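Local coordinates for C. albicans actin interacting protein Aip5 (Candida albicans SC5314, PDB 6M4C) that interacts with actin and probably promotes actin nucleation as part of the polarisome complex that enables filamentous growth, at residues F15-G20 with Y44-T49. Residues are numbered along the deposited sequence; the frame is centred on the assembly and turned at random.
Sequences FTSLAG and YRDLGT
Thr16 pairs with the end of strand 43-46 through both of its backbone polar groups. Thr16 N donates to Arg45 O at 3.0 Å, and Thr16 O accepts from Leu47 N at 3.1 Å. The two strands run parallel here. Beyond them the turn from Ser17 to Gly20 is tied to the second strand by a carboxylate: Leu18 N points almost straight at Asp46 OD1, 2.9 Å away with an N-H...O angle of 170°. Asp46 carries CG anti to its backbone N (chi1 -161°), which brings OD1 to this amide. Leu18 CD1 lies beside the same oxygen.

On the face shared by Phe15 and Arg45, the two side chains run side by side in the same direction. Arg45 CB lies 3.8 Å from Phe15 CD1. Arg45 CG follows along the ring, 3.8 Å from Phe15 CE1. The chain bends at chi2, NE makes a long, weak ion pair with Asp50, and Arg45 NH1 ends 3.5 Å from Phe15 CZ. Guanidinium and ring planes are 41° apart, so they do not stack flat. Arg45 also makes a cation-pi contact with Tyr13. Leu47 CD1 meets Phe15 CD2 from the same side as Arg45, and Ala53 and Ile56 of helix 51-60 pack on Phe15.

On the opposite face, Thr16 CG2 sits 3.6 Å from Tyr44 CD1, while OG1 bonds to Ser28 of helix 22-36. Leu18 and Tyr44 both pack against the second subunit, placing this edge at the dimer interface. Parallel strands 12-16 and 43-46, linked by helix 22-36, form the beta-alpha-beta unit characteristic of the thioredoxin-like fold.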
ATOM      1  N   PHE A  15      -6.565   1.543   5.137  1.00 92.77           N
ATOM      2  CA  PHE A  15      -6.199   2.946   5.158  1.00 74.15           C
ATOM      3  C   PHE A  15      -5.258   3.129   6.338  1.00 76.94           C
ATOM      4  O   PHE A  15      -5.496   2.553   7.401  1.00 82.94           O
ATOM      5  CB  PHE A  15      -7.450   3.824   5.216  1.00 74.82           C
ATOM      6  CG  PHE A  15      -8.113   4.100   3.887  1.00 73.77           C
ATOM      7  CD1 PHE A  15      -8.086   3.173   2.852  1.00 73.27           C
ATOM      8  CD2 PHE A  15      -8.749   5.307   3.657  1.00 67.48           C
ATOM      9  CE1 PHE A  15      -8.716   3.428   1.638  1.00 83.26           C
ATOM     10  CE2 PHE A  15      -9.370   5.564   2.438  1.00 75.73           C
ATOM     11  CZ  PHE A  15      -9.364   4.629   1.431  1.00 80.89           C
ATOM     12  N   THR A  16      -4.164   3.867   6.118  1.00 75.12           N
ATOM     13  CA  THR A  16      -3.167   4.041   7.165  1.00 80.83           C
ATOM     14  C   THR A  16      -2.250   5.226   6.853  1.00 88.08           C
ATOM     15  O   THR A  16      -2.414   5.907   5.831  1.00 85.66           O
ATOM     16  CB  THR A  16      -2.361   2.759   7.396  1.00 78.83           C
ATOM     17  OG1 THR A  16      -1.647   2.984   8.610  1.00 92.16           O
ATOM     18  CG2 THR A  16      -1.383   2.453   6.282  1.00 73.31           C
ATOM     19  N   SER A  17      -1.290   5.460   7.761  1.00 80.82           N
ATOM     20  CA  SER A  17      -0.269   6.470   7.534  1.00 96.94           C
ATOM     21  C   SER A  17       1.098   5.975   7.995  1.00 96.55           C
ATOM     22  O   SER A  17       1.301   5.739   9.178  1.00 92.19           O
ATOM     23  CB  SER A  17      -0.632   7.769   8.199  1.00104.94           C
ATOM     24  OG  SER A  17       0.342   8.767   7.938  1.00115.26           O
ATOM     25  N   LEU A  18       2.036   5.871   7.048  1.00105.96           N
ATOM     26  CA  LEU A  18       3.397   5.459   7.344  1.00104.01           C
ATOM     27  C   LEU A  18       4.127   6.581   8.071  1.00101.51           C
ATOM     28  O   LEU A  18       5.247   6.396   8.532  1.00103.97           O
ATOM     29  CB  LEU A  18       4.113   5.130   6.034  1.00104.33           C
ATOM     30  CG  LEU A  18       3.964   3.690   5.569  1.00103.05           C
ATOM     31  CD1 LEU A  18       2.587   3.467   4.980  1.00107.25           C
ATOM     32  CD2 LEU A  18       5.035   3.359   4.550  1.00105.97           C
ATOM     33  N   ALA A  19       3.482   7.739   8.180  1.00106.05           N
ATOM     34  CA  ALA A  19       4.063   8.836   8.926  1.00108.89           C
ATOM     35  C   ALA A  19       3.319   9.013  10.251  1.00119.20           C
ATOM     36  O   ALA A  19       3.454  10.035  10.920  1.00126.47           O
ATOM     37  CB  ALA A  19       4.015  10.067   8.066  1.00111.88           C
ATOM     38  N   GLY A  20       2.553   7.990  10.644  1.00115.92           N
ATOM     39  CA  GLY A  20       1.593   8.119  11.728  1.00121.36           C
ATOM     40  C   GLY A  20       2.135   7.702  13.092  1.00123.34           C
ATOM     41  O   GLY A  20       1.407   7.775  14.087  1.00122.18           O
ATOM     42  N   TYR A  44      -2.711  -1.623   0.850  1.00 84.03           N
ATOM     43  CA  TYR A  44      -2.577  -0.448   1.700  1.00 82.73           C
ATOM     44  C   TYR A  44      -2.791   0.839   0.896  1.00 89.86           C
ATOM     45  O   TYR A  44      -2.560   0.881  -0.315  1.00 85.88           O
ATOM     46  CB  TYR A  44      -1.185  -0.398   2.313  1.00 74.07           C
ATOM     47  CG  TYR A  44      -0.977  -1.260   3.528  1.00 78.25           C
ATOM     48  CD1 TYR A  44      -1.422  -0.849   4.769  1.00 83.38           C
ATOM     49  CD2 TYR A  44      -0.278  -2.453   3.456  1.00 81.60           C
ATOM     50  CE1 TYR A  44      -1.202  -1.607   5.908  1.00 91.61           C
ATOM     51  CE2 TYR A  44      -0.073  -3.244   4.578  1.00 71.94           C
ATOM     52  CZ  TYR A  44      -0.523  -2.809   5.815  1.00 93.89           C
ATOM     53  OH  TYR A  44      -0.309  -3.534   6.957  1.00 93.87           O
ATOM     54  N   ARG A  45      -3.300   1.879   1.577  1.00 97.86           N
ATOM     55  CA  ARG A  45      -3.425   3.230   1.035  1.00 81.43           C
ATOM     56  C   ARG A  45      -2.836   4.171   2.076  1.00 84.94           C
ATOM     57  O   ARG A  45      -3.160   4.030   3.261  1.00 80.34           O
ATOM     58  CB  ARG A  45      -4.886   3.608   0.764  1.00 71.07           C
ATOM     59  CG  ARG A  45      -5.542   2.828  -0.363  1.00 66.54           C
ATOM     60  CD  ARG A  45      -5.308   3.504  -1.687  1.00 91.18           C
ATOM     61  NE  ARG A  45      -6.417   3.139  -2.546  1.00122.88           N
ATOM     62  CZ  ARG A  45      -7.612   3.719  -2.509  1.00137.96           C
ATOM     63  NH1 ARG A  45      -7.826   4.726  -1.681  1.00127.16           N
ATOM     64  NH2 ARG A  45      -8.578   3.315  -3.317  1.00158.00           N
ATOM     65  N   ASP A  46      -1.927   5.059   1.633  1.00 79.52           N
ATOM     66  CA  ASP A  46      -1.268   6.022   2.500  1.00 92.82           C
ATOM     67  C   ASP A  46      -2.016   7.350   2.415  1.00106.96           C
ATOM     68  O   ASP A  46      -2.364   7.809   1.332  1.00 94.72           O
ATOM     69  CB  ASP A  46       0.198   6.189   2.113  1.00 98.42           C
ATOM     70  CG  ASP A  46       1.108   6.802   3.171  1.00111.86           C
ATOM     71  OD1 ASP A  46       1.003   6.407   4.359  1.00 91.08           O
ATOM     72  OD2 ASP A  46       1.968   7.634   2.781  1.00125.14           O
ATOM     73  N   LEU A  47      -2.264   7.968   3.573  1.00113.16           N
ATOM     74  CA  LEU A  47      -3.021   9.208   3.610  1.00122.47           C
ATOM     75  C   LEU A  47      -2.062  10.395   3.548  1.00118.79           C
ATOM     76  O   LEU A  47      -2.464  11.539   3.747  1.00158.11           O
ATOM     77  CB  LEU A  47      -3.865   9.226   4.890  1.00112.68           C
ATOM     78  CG  LEU A  47      -5.334   8.857   4.713  1.00107.62           C
ATOM     79  CD1 LEU A  47      -5.468   7.492   4.051  1.00110.48           C
ATOM     80  CD2 LEU A  47      -6.059   8.894   6.042  1.00 82.31           C
ATOM     81  N   GLY A  48      -0.785  10.081   3.319  1.00 99.78           N
ATOM     82  CA  GLY A  48       0.277  11.056   3.173  1.00103.44           C
ATOM     83  C   GLY A  48       0.480  11.433   1.707  1.00109.36           C
ATOM     84  O   GLY A  48       1.064  12.473   1.420  1.00130.52           O
ATOM     85  N   THR A  49      -0.061  10.607   0.799  1.00 99.94           N
ATOM     86  CA  THR A  49       0.308  10.621  -0.605  1.00102.69           C
ATOM     87  C   THR A  49      -0.903  10.244  -1.454  1.00101.96           C
ATOM     88  O   THR A  49      -0.813  10.214  -2.681  1.00103.32           O
ATOM     89  CB  THR A  49       1.529   9.721  -0.880  1.00124.48           C
ATOM     90  OG1 THR A  49       1.277   8.375  -0.474  1.00125.74           O
ATOM     91  CG2 THR A  49       2.812  10.202  -0.235  1.00114.57           C
TER